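PDB 3IFR: carbohydrate kinase, FGGY from Rhodospirillum rubrum, which probably phosphorylates D-xylulose at the expense of ATP, as expected of a xylulokinase in the FGGY family of carbohydrate kinases. Local coordinates for residues R7-G15 and A442-L453; H246-R257 and D287-N298. All coordinates share one frame; numbering follows the deposited sequence.

Contact 1. Residues R7-G15 and A442-L453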
loop_
_atom_site.group_PDB
_atom_site.type_symbol
_atom_site.label_atom_id
_atom_site.label_comp_id
_atom_site.label_asym_id
_atom_site.label_seq_id
_atom_site.Cartn_x
_atom_site.Cartn_y
_atom_site.Cartn_z
ATOM N N ARG A 7 14.933 24.602 -6.354
ATOM C CA ARG A 7 14.034 23.967 -7.342
ATOM C C ARG A 7 12.871 23.187 -6.672
ATOM O O ARG A 7 13.084 22.339 -5.798
ATOM C CB ARG A 7 14.812 23.115 -8.377
ATOM C CG ARG A 7 13.941 22.230 -9.281
ATOM C CD ARG A 7 14.655 21.663 -10.569
ATOM N NE ARG A 7 15.423 20.413 -10.342
ATOM C CZ ARG A 7 14.907 19.169 -10.324
ATOM N NH1 ARG A 7 13.599 18.942 -10.516
ATOM N NH2 ARG A 7 15.709 18.129 -10.114
ATOM N N GLN A 8 11.651 23.483 -7.103
ATOM C CA GLN A 8 10.452 23.169 -6.353
ATOM C C GLN A 8 9.508 22.175 -7.031
ATOM O O GLN A 8 9.390 22.130 -8.252
ATOM C CB GLN A 8 9.700 24.469 -6.093
ATOM C CG GLN A 8 10.130 25.207 -4.848
ATOM C CD GLN A 8 9.098 26.193 -4.420
ATOM O OE1 GLN A 8 8.086 26.379 -5.102
ATOM N NE2 GLN A 8 9.328 26.831 -3.301
ATOM N N VAL A 9 8.790 21.417 -6.213
ATOM C CA VAL A 9 8.085 20.251 -6.713
ATOM C C VAL A 9 6.897 19.932 -5.794
ATOM O O VAL A 9 6.961 20.192 -4.604
ATOM C CB VAL A 9 9.132 19.088 -6.889
ATOM C CG1 VAL A 9 8.970 17.979 -5.872
ATOM C CG2 VAL A 9 9.145 18.584 -8.295
ATOM N N ILE A 10 5.802 19.403 -6.336
ATOM C CA ILE A 10 4.622 19.097 -5.507
ATOM C C ILE A 10 4.186 17.644 -5.576
ATOM O O ILE A 10 4.100 17.076 -6.658
ATOM C CB ILE A 10 3.407 19.939 -5.928
ATOM C CG1 ILE A 10 3.574 21.412 -5.550
ATOM C CG2 ILE A 10 2.079 19.388 -5.353
ATOM C CD1 ILE A 10 2.484 22.243 -6.139
ATOM N N GLY A 11 3.879 17.059 -4.424
ATOM C CA GLY A 11 3.161 15.794 -4.400
ATOM C C GLY A 11 1.765 15.950 -3.806
ATOM O O GLY A 11 1.558 16.649 -2.797
ATOM N N LEU A 12 0.798 15.279 -4.429
ATOM C CA LEU A 12 -0.576 15.298 -4.001
ATOM C C LEU A 12 -1.009 13.838 -3.751
ATOM O O LEU A 12 -0.779 12.960 -4.579
ATOM C CB LEU A 12 -1.422 15.921 -5.116
ATOM C CG LEU A 12 -2.960 15.856 -4.981
ATOM C CD1 LEU A 12 -3.437 16.659 -3.754
ATOM C CD2 LEU A 12 -3.658 16.359 -6.222
ATOM N N ASP A 13 -1.653 13.577 -2.622
ATOM C CA ASP A 13 -2.057 12.215 -2.267
ATOM C C ASP A 13 -3.583 12.143 -2.055
ATOM O O ASP A 13 -4.135 12.709 -1.098
ATOM C CB ASP A 13 -1.272 11.748 -1.032
ATOM C CG ASP A 13 -1.824 10.460 -0.424
ATOM O OD1 ASP A 13 -2.512 9.702 -1.128
ATOM O OD2 ASP A 13 -1.571 10.227 0.784
ATOM N N ILE A 14 -4.250 11.472 -2.988
ATOM C CA ILE A 14 -5.674 11.238 -2.928
ATOM C C ILE A 14 -5.868 10.007 -2.053
ATOM O O ILE A 14 -5.979 8.869 -2.551
ATOM C CB ILE A 14 -6.293 10.994 -4.318
ATOM C CG1 ILE A 14 -6.566 12.308 -5.032
ATOM C CG2 ILE A 14 -7.670 10.447 -4.163
ATOM C CD1 ILE A 14 -5.401 13.132 -5.323
ATOM N N GLY A 15 -5.895 10.241 -0.743
ATOM C CA GLY A 15 -5.899 9.166 0.231
ATOM C C GLY A 15 -7.293 8.735 0.575
ATOM O O GLY A 15 -8.266 9.352 0.154
ATOM N N ALA A 442 6.181 13.686 -4.787
ATOM C CA ALA A 442 7.045 14.824 -5.093
ATOM C C ALA A 442 8.333 14.305 -5.740
ATOM O O ALA A 442 8.840 14.902 -6.685
ATOM C CB ALA A 442 7.379 15.600 -3.863
ATOM N N TRP A 443 8.848 13.183 -5.233
ATOM C CA TRP A 443 10.129 12.692 -5.714
ATOM C C TRP A 443 10.104 12.320 -7.185
ATOM O O TRP A 443 11.105 12.455 -7.890
ATOM C CB TRP A 443 10.669 11.532 -4.861
ATOM C CG TRP A 443 12.139 11.577 -4.843
ATOM C CD1 TRP A 443 13.026 10.682 -5.421
ATOM C CD2 TRP A 443 12.935 12.627 -4.294
ATOM N NE1 TRP A 443 14.330 11.114 -5.231
ATOM C CE2 TRP A 443 14.298 12.300 -4.540
ATOM C CE3 TRP A 443 12.637 13.805 -3.604
ATOM C CZ2 TRP A 443 15.336 13.111 -4.109
ATOM C CZ3 TRP A 443 13.673 14.608 -3.180
ATOM C CH2 TRP A 443 15.011 14.251 -3.426
ATOM N N VAL A 444 8.974 11.842 -7.664
ATOM C CA VAL A 444 8.900 11.481 -9.055
ATOM C C VAL A 444 9.086 12.703 -9.926
ATOM O O VAL A 444 9.718 12.651 -10.995
ATOM C CB VAL A 444 7.583 10.815 -9.393
ATOM C CG1 VAL A 444 7.432 10.719 -10.864
ATOM C CG2 VAL A 444 7.492 9.454 -8.727
ATOM N N ALA A 445 8.528 13.808 -9.482
ATOM C CA ALA A 445 8.582 15.013 -10.272
ATOM C C ALA A 445 9.941 15.650 -10.056
ATOM O O ALA A 445 10.431 16.388 -10.908
ATOM C CB ALA A 445 7.469 15.963 -9.879
ATOM N N ALA A 446 10.540 15.371 -8.905
ATOM C CA ALA A 446 11.853 15.934 -8.584
ATOM C C ALA A 446 12.893 15.388 -9.582
ATOM O O ALA A 446 13.677 16.131 -10.159
ATOM C CB ALA A 446 12.237 15.574 -7.183
ATOM N N ILE A 447 12.866 14.079 -9.780
ATOM C CA ILE A 447 13.806 13.432 -10.637
ATOM C C ILE A 447 13.498 13.736 -12.096
ATOM O O ILE A 447 14.353 13.625 -12.938
ATOM C CB ILE A 447 13.817 11.941 -10.334
ATOM C CG1 ILE A 447 14.690 11.739 -9.097
ATOM C CG2 ILE A 447 14.357 11.133 -11.505
ATOM C CD1 ILE A 447 14.306 10.535 -8.337
ATOM N N GLY A 448 12.274 14.158 -12.397
ATOM C CA GLY A 448 11.958 14.496 -13.768
ATOM C C GLY A 448 12.394 15.904 -14.158
ATOM O O GLY A 448 12.581 16.192 -15.338
ATOM N N GLY A 449 12.533 16.796 -13.188
ATOM C CA GLY A 449 12.950 18.162 -13.485
ATOM C C GLY A 449 14.454 18.446 -13.362
ATOM O O GLY A 449 14.877 19.597 -13.238
ATOM N N GLY A 450 15.273 17.405 -13.369
ATOM C CA GLY A 450 16.707 17.583 -13.474
ATOM C C GLY A 450 17.339 16.259 -13.167
ATOM O O GLY A 450 16.627 15.279 -12.848
ATOM N N ASP A 451 18.669 16.220 -13.246
ATOM C CA ASP A 451 19.446 15.008 -12.944
ATOM C C ASP A 451 20.489 15.277 -11.863
ATOM O O ASP A 451 21.443 14.518 -11.690
ATOM C CB ASP A 451 20.098 14.487 -14.209
ATOM C CG ASP A 451 19.982 15.473 -15.346
ATOM O OD1 ASP A 451 20.407 16.637 -15.179
ATOM O OD2 ASP A 451 19.417 15.095 -16.393
ATOM N N ASP A 452 20.302 16.364 -11.131
ATOM C CA ASP A 452 21.120 16.614 -9.955
ATOM C C ASP A 452 20.762 15.628 -8.826
ATOM O O ASP A 452 21.386 15.654 -7.785
ATOM C CB ASP A 452 20.958 18.069 -9.485
ATOM C CG ASP A 452 19.543 18.588 -9.670
ATOM O OD1 ASP A 452 19.000 18.400 -10.758
ATOM O OD2 ASP A 452 18.951 19.172 -8.738
ATOM N N LEU A 453 19.775 14.776 -9.037
ATOM C CA LEU A 453 19.330 13.892 -7.995
ATOM C C LEU A 453 19.065 12.498 -8.415
ATOM O O LEU A 453 18.604 12.268 -9.469
ATOM C CB LEU A 453 18.073 14.435 -7.356
ATOM C CG LEU A 453 18.252 15.793 -6.733
ATOM C CD1 LEU A 453 17.020 16.542 -6.873
ATOM C CD2 LEU A 453 18.639 15.614 -5.311
#
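Arg7 meets the end of helix 437-448 with the end of its guanidinium: NH1 (2.8 Å) and NH2 (2.9 Å) both grip the carbonyl Ala446 O, which lies almost in the guanidinium plane. NH1 donates to a lone pair of Ala446 O, in the carbonyl plane, whereas NH2 comes in tilted 24° from that plane. The long chain extends with CG anti to the backbone N (chi1 170°) and bends at chi3, laying one guanidinium face against the Gly449-Gly450 backbone. Glycine suits position 449, where a CB would run into NH1. On the side toward NE, Asp452 OD1 makes a long, weak salt bridge to NH2, 3.4 Å away.

Further along, Val9 sets its two methyls against one side of the helix, CG1 on Ala442 CB and CG2 on Ala445 CB, each pair at a tight 3.5 Å. Small alanines let the helix come this near, and at Gly11 a CB would strike Ala442 N. The axes of strand 8-14 and helix 442-448 approach to 6.7 Å, roughly antiparallel (149°). Helices packed on a central sheet characterise the actin-like ATPase fold; strand 8-14, between strands 18-25 and 77-84, is first in sequence of the N-terminal sheet.

Contact 2. Residues H246-R257 and D287-N298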
loop_
_atom_site.group_PDB
_atom_site.type_symbol
_atom_site.label_atom_id
_atom_site.label_comp_id
_atom_site.label_asym_id
_atom_site.label_seq_id
_atom_site.Cartn_x
_atom_site.Cartn_y
_atom_site.Cartn_z
ATOM N N HIS A 246 1.043 3.032 -2.127
ATOM C CA HIS A 246 1.932 2.265 -1.308
ATOM C C HIS A 246 3.355 2.162 -1.862
ATOM O O HIS A 246 4.270 2.147 -1.120
ATOM C CB HIS A 246 1.321 0.912 -0.888
ATOM C CG HIS A 246 1.118 -0.040 -2.012
ATOM N ND1 HIS A 246 0.260 0.214 -3.044
ATOM C CD2 HIS A 246 1.655 -1.246 -2.267
ATOM C CE1 HIS A 246 0.282 -0.786 -3.887
ATOM N NE2 HIS A 246 1.117 -1.687 -3.438
ATOM N N ILE A 247 3.506 2.137 -3.167
ATOM C CA ILE A 247 4.789 2.176 -3.828
ATOM C C ILE A 247 5.512 3.532 -3.630
ATOM O O ILE A 247 6.716 3.558 -3.399
ATOM C CB ILE A 247 4.685 1.853 -5.355
ATOM C CG1 ILE A 247 3.723 0.682 -5.588
ATOM C CG2 ILE A 247 6.092 1.522 -5.909
ATOM C CD1 ILE A 247 4.174 -0.569 -4.851
ATOM N N ALA A 248 4.781 4.642 -3.711
ATOM C CA ALA A 248 5.392 5.945 -3.483
ATOM C C ALA A 248 5.836 6.009 -2.032
ATOM O O ALA A 248 6.893 6.572 -1.727
ATOM C CB ALA A 248 4.442 7.077 -3.811
ATOM N N SER A 249 5.058 5.397 -1.144
ATOM C CA SER A 249 5.492 5.283 0.246
ATOM C C SER A 249 6.775 4.468 0.346
ATOM O O SER A 249 7.678 4.828 1.094
ATOM C CB SER A 249 4.420 4.676 1.142
ATOM O OG SER A 249 3.758 5.696 1.846
ATOM N N ALA A 250 6.878 3.374 -0.406
ATOM C CA ALA A 250 8.116 2.587 -0.339
ATOM C C ALA A 250 9.309 3.456 -0.786
ATOM O O ALA A 250 10.293 3.585 -0.085
ATOM C CB ALA A 250 8.017 1.326 -1.156
ATOM N N LEU A 251 9.200 4.067 -1.946
ATOM C CA LEU A 251 10.200 5.031 -2.425
ATOM C C LEU A 251 10.623 6.048 -1.365
ATOM O O LEU A 251 11.781 6.244 -1.117
ATOM C CB LEU A 251 9.616 5.793 -3.611
ATOM C CG LEU A 251 10.616 6.754 -4.233
ATOM C CD1 LEU A 251 11.870 5.981 -4.636
ATOM C CD2 LEU A 251 9.978 7.506 -5.417
ATOM N N ALA A 252 9.668 6.703 -0.739
ATOM C CA ALA A 252 9.977 7.706 0.294
ATOM C C ALA A 252 10.710 7.090 1.443
ATOM O O ALA A 252 11.516 7.755 2.103
ATOM C CB ALA A 252 8.677 8.404 0.796
ATOM N N ALA A 253 10.435 5.831 1.725
ATOM C CA ALA A 253 11.180 5.174 2.791
ATOM C C ALA A 253 12.579 4.752 2.317
ATOM O O ALA A 253 13.350 4.182 3.072
ATOM C CB ALA A 253 10.396 3.996 3.394
ATOM N N GLY A 254 12.904 5.055 1.071
ATOM C CA GLY A 254 14.198 4.693 0.522
ATOM C C GLY A 254 14.310 3.285 -0.014
ATOM O O GLY A 254 15.385 2.712 -0.006
ATOM N N ILE A 255 13.212 2.687 -0.451
ATOM C CA ILE A 255 13.315 1.413 -1.141
ATOM C C ILE A 255 13.486 1.701 -2.638
ATOM O O ILE A 255 12.490 1.935 -3.392
ATOM C CB ILE A 255 12.100 0.488 -0.843
ATOM C CG1 ILE A 255 12.328 -0.271 0.475
ATOM C CG2 ILE A 255 11.925 -0.543 -1.929
ATOM C CD1 ILE A 255 12.068 0.530 1.698
ATOM N N THR A 256 14.746 1.701 -3.064
ATOM C CA THR A 256 15.137 2.085 -4.416
ATOM C C THR A 256 16.040 1.094 -5.144
ATOM O O THR A 256 16.218 1.197 -6.354
ATOM C CB THR A 256 15.868 3.472 -4.450
ATOM O OG1 THR A 256 17.170 3.329 -3.910
ATOM C CG2 THR A 256 15.138 4.501 -3.640
ATOM N N ARG A 257 16.659 0.163 -4.427
ATOM C CA ARG A 257 17.573 -0.788 -5.078
ATOM C C ARG A 257 17.069 -2.214 -4.940
ATOM O O ARG A 257 16.518 -2.591 -3.897
ATOM C CB ARG A 257 18.958 -0.715 -4.448
ATOM C CG ARG A 257 19.457 0.685 -4.020
ATOM C CD ARG A 257 20.721 0.551 -3.099
ATOM N NE ARG A 257 21.390 1.809 -2.732
ATOM C CZ ARG A 257 22.273 1.923 -1.727
ATOM N NH1 ARG A 257 22.584 0.853 -0.981
ATOM N NH2 ARG A 257 22.851 3.105 -1.464
ATOM N N ASP A 287 3.578 -5.278 -8.470
ATOM C CA ASP A 287 3.389 -3.914 -8.980
ATOM C C ASP A 287 4.661 -3.558 -9.718
ATOM O O ASP A 287 5.692 -4.187 -9.494
ATOM C CB ASP A 287 3.222 -2.905 -7.843
ATOM C CG ASP A 287 1.796 -2.822 -7.309
ATOM O OD1 ASP A 287 1.410 -3.585 -6.387
ATOM O OD2 ASP A 287 1.071 -1.920 -7.759
ATOM N N TYR A 288 4.607 -2.535 -10.571
ATOM C CA TYR A 288 5.830 -1.943 -11.073
ATOM C C TYR A 288 6.358 -1.007 -10.008
ATOM O O TYR A 288 5.577 -0.351 -9.327
ATOM C CB TYR A 288 5.573 -1.152 -12.336
ATOM C CG TYR A 288 5.170 -2.019 -13.509
ATOM C CD1 TYR A 288 6.125 -2.611 -14.314
ATOM C CD2 TYR A 288 3.826 -2.234 -13.811
ATOM C CE1 TYR A 288 5.758 -3.401 -15.388
ATOM C CE2 TYR A 288 3.451 -3.017 -14.882
ATOM C CZ TYR A 288 4.419 -3.602 -15.661
ATOM O OH TYR A 288 4.042 -4.382 -16.710
ATOM N N HIS A 289 7.678 -0.924 -9.838
ATOM C CA HIS A 289 8.197 0.130 -8.980
ATOM C C HIS A 289 8.034 1.476 -9.680
ATOM O O HIS A 289 7.785 1.526 -10.879
ATOM C CB HIS A 289 9.663 -0.091 -8.699
ATOM C CG HIS A 289 10.135 0.594 -7.462
ATOM N ND1 HIS A 289 10.980 -0.010 -6.552
ATOM C CD2 HIS A 289 9.872 1.820 -6.967
ATOM C CE1 HIS A 289 11.219 0.822 -5.557
ATOM N NE2 HIS A 289 10.544 1.929 -5.783
ATOM N N LEU A 290 8.180 2.577 -8.948
ATOM C CA LEU A 290 8.237 3.878 -9.611
ATOM C C LEU A 290 9.598 3.973 -10.285
ATOM O O LEU A 290 9.717 4.501 -11.393
ATOM C CB LEU A 290 8.025 5.046 -8.649
ATOM C CG LEU A 290 6.796 4.979 -7.734
ATOM C CD1 LEU A 290 6.603 6.232 -6.895
ATOM C CD2 LEU A 290 5.570 4.711 -8.584
ATOM N N VAL A 291 10.622 3.429 -9.637
ATOM C CA VAL A 291 11.953 3.405 -10.245
ATOM C C VAL A 291 11.992 2.583 -11.553
ATOM O O VAL A 291 11.696 1.391 -11.583
ATOM C CB VAL A 291 13.029 2.935 -9.245
ATOM C CG1 VAL A 291 14.384 2.937 -9.899
ATOM C CG2 VAL A 291 13.062 3.835 -8.036
ATOM N N PRO A 292 12.339 3.243 -12.652
ATOM C CA PRO A 292 12.252 2.638 -13.976
ATOM C C PRO A 292 13.040 1.376 -14.017
ATOM O O PRO A 292 14.183 1.401 -13.642
ATOM C CB PRO A 292 12.909 3.683 -14.858
ATOM C CG PRO A 292 12.610 4.986 -14.149
ATOM C CD PRO A 292 12.744 4.653 -12.708
ATOM N N GLY A 293 12.454 0.277 -14.438
ATOM C CA GLY A 293 13.237 -0.924 -14.581
ATOM C C GLY A 293 12.989 -1.891 -13.457
ATOM O O GLY A 293 13.231 -3.085 -13.585
ATOM N N LEU A 294 12.499 -1.391 -12.341
ATOM C CA LEU A 294 12.268 -2.266 -11.203
ATOM C C LEU A 294 10.808 -2.660 -11.039
ATOM O O LEU A 294 9.891 -1.955 -11.517
ATOM C CB LEU A 294 12.867 -1.665 -9.921
ATOM C CG LEU A 294 14.384 -1.315 -9.994
ATOM C CD1 LEU A 294 14.910 -0.892 -8.665
ATOM C CD2 LEU A 294 15.251 -2.461 -10.556
ATOM N N TYR A 295 10.614 -3.821 -10.406
ATOM C CA TYR A 295 9.322 -4.298 -9.936
ATOM C C TYR A 295 9.232 -4.133 -8.419
ATOM O O TYR A 295 10.243 -3.886 -7.743
ATOM C CB TYR A 295 9.145 -5.752 -10.358
ATOM C CG TYR A 295 9.114 -5.927 -11.860
ATOM C CD1 TYR A 295 10.258 -6.169 -12.579
ATOM C CD2 TYR A 295 7.920 -5.843 -12.567
ATOM C CE1 TYR A 295 10.223 -6.327 -13.975
ATOM C CE2 TYR A 295 7.880 -6.005 -13.954
ATOM C CZ TYR A 295 9.035 -6.241 -14.641
ATOM O OH TYR A 295 8.992 -6.390 -16.009
ATOM N N ALA A 296 8.030 -4.245 -7.871
ATOM C CA ALA A 296 7.810 -4.073 -6.432
ATOM C C ALA A 296 6.849 -5.127 -5.863
ATOM O O ALA A 296 5.725 -4.823 -5.479
ATOM C CB ALA A 296 7.304 -2.648 -6.110
ATOM N N PRO A 297 7.302 -6.386 -5.791
ATOM C CA PRO A 297 6.431 -7.393 -5.180
ATOM C C PRO A 297 6.085 -6.908 -3.793
ATOM O O PRO A 297 6.958 -6.375 -3.130
ATOM C CB PRO A 297 7.341 -8.631 -5.075
ATOM C CG PRO A 297 8.394 -8.428 -6.100
ATOM C CD PRO A 297 8.607 -6.928 -6.208
ATOM N N ASN A 298 4.855 -7.078 -3.354
ATOM C CA ASN A 298 4.444 -6.624 -2.034
ATOM C C ASN A 298 3.428 -7.571 -1.420
ATOM O O ASN A 298 2.826 -8.406 -2.093
ATOM C CB ASN A 298 3.856 -5.190 -2.046
ATOM C CG ASN A 298 2.643 -5.071 -2.944
ATOM O OD1 ASN A 298 1.484 -5.035 -2.478
ATOM N ND2 ASN A 298 2.896 -5.046 -4.246
#
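His246 points the NE2 edge of its ring at Asp287 OD1, 3.5 Å away and near the ring plane, with the carboxylate turned 80° against it; Asn298 CG also lies at the ring edge, and Ile247 CD1 lies over one face, toward the rim. The imidazole of His289 has Val291 CG2 over one face, likewise toward the rim.

Asn298 ties the polar end together with two bonds. Its ND2 donates to Asp287 OD1 (3.0 Å), on the anti side, and almost straight to Ala296 O (3.1 Å). A leucine in its place would probably leave Ala296 O without this donor and Asp287 freer to turn beside His246.

Beyond it the contact is aliphatic, as befits buried helix residues. Ile247 uses both branches: CG2, anti to the backbone N, rests on Leu290 CG (4.0 Å), while CD1 reaches Ala296 CB. Leu251 forks likewise, CD2 to Leu290 CD1 (3.9 Å) and CD1 to Val291 CG2. Gly254 then ends the helix in a Schellman motif, its positive phi suiting glycine.

Around this joint, helix 437-448 backs Leu251 and Leu290, helix 179-185 meets Asp287 and Tyr288, and strand 260-265 receives Ile255.

Overall arrangement
Helix 437-448 joins the two contacts, whose centres are 15 Å apart: while Ala442 and Ala445 face the strand in contact 1, Val444 and the CB of Trp443 touch residues of contact 2. Val444 CG2 lies 3.8 Å from Leu290 CD1, and Trp443 CB 4.1 Å from Leu251 CD2, giving continuous apolar packing from strand 8-14 through the helix to 246-257 and 287-298. Contact 1 is the more peripheral, its centre about 20 Å from the chain centre against about 11 Å for contact 2. Each pairs an earlier, N-terminal part of the kinase with a later, C-terminal one. A phosphate ion, probably from the crystallisation liquor, lies about 3 Å from the Asn298 side chain and may mark a pocket beside contact 2.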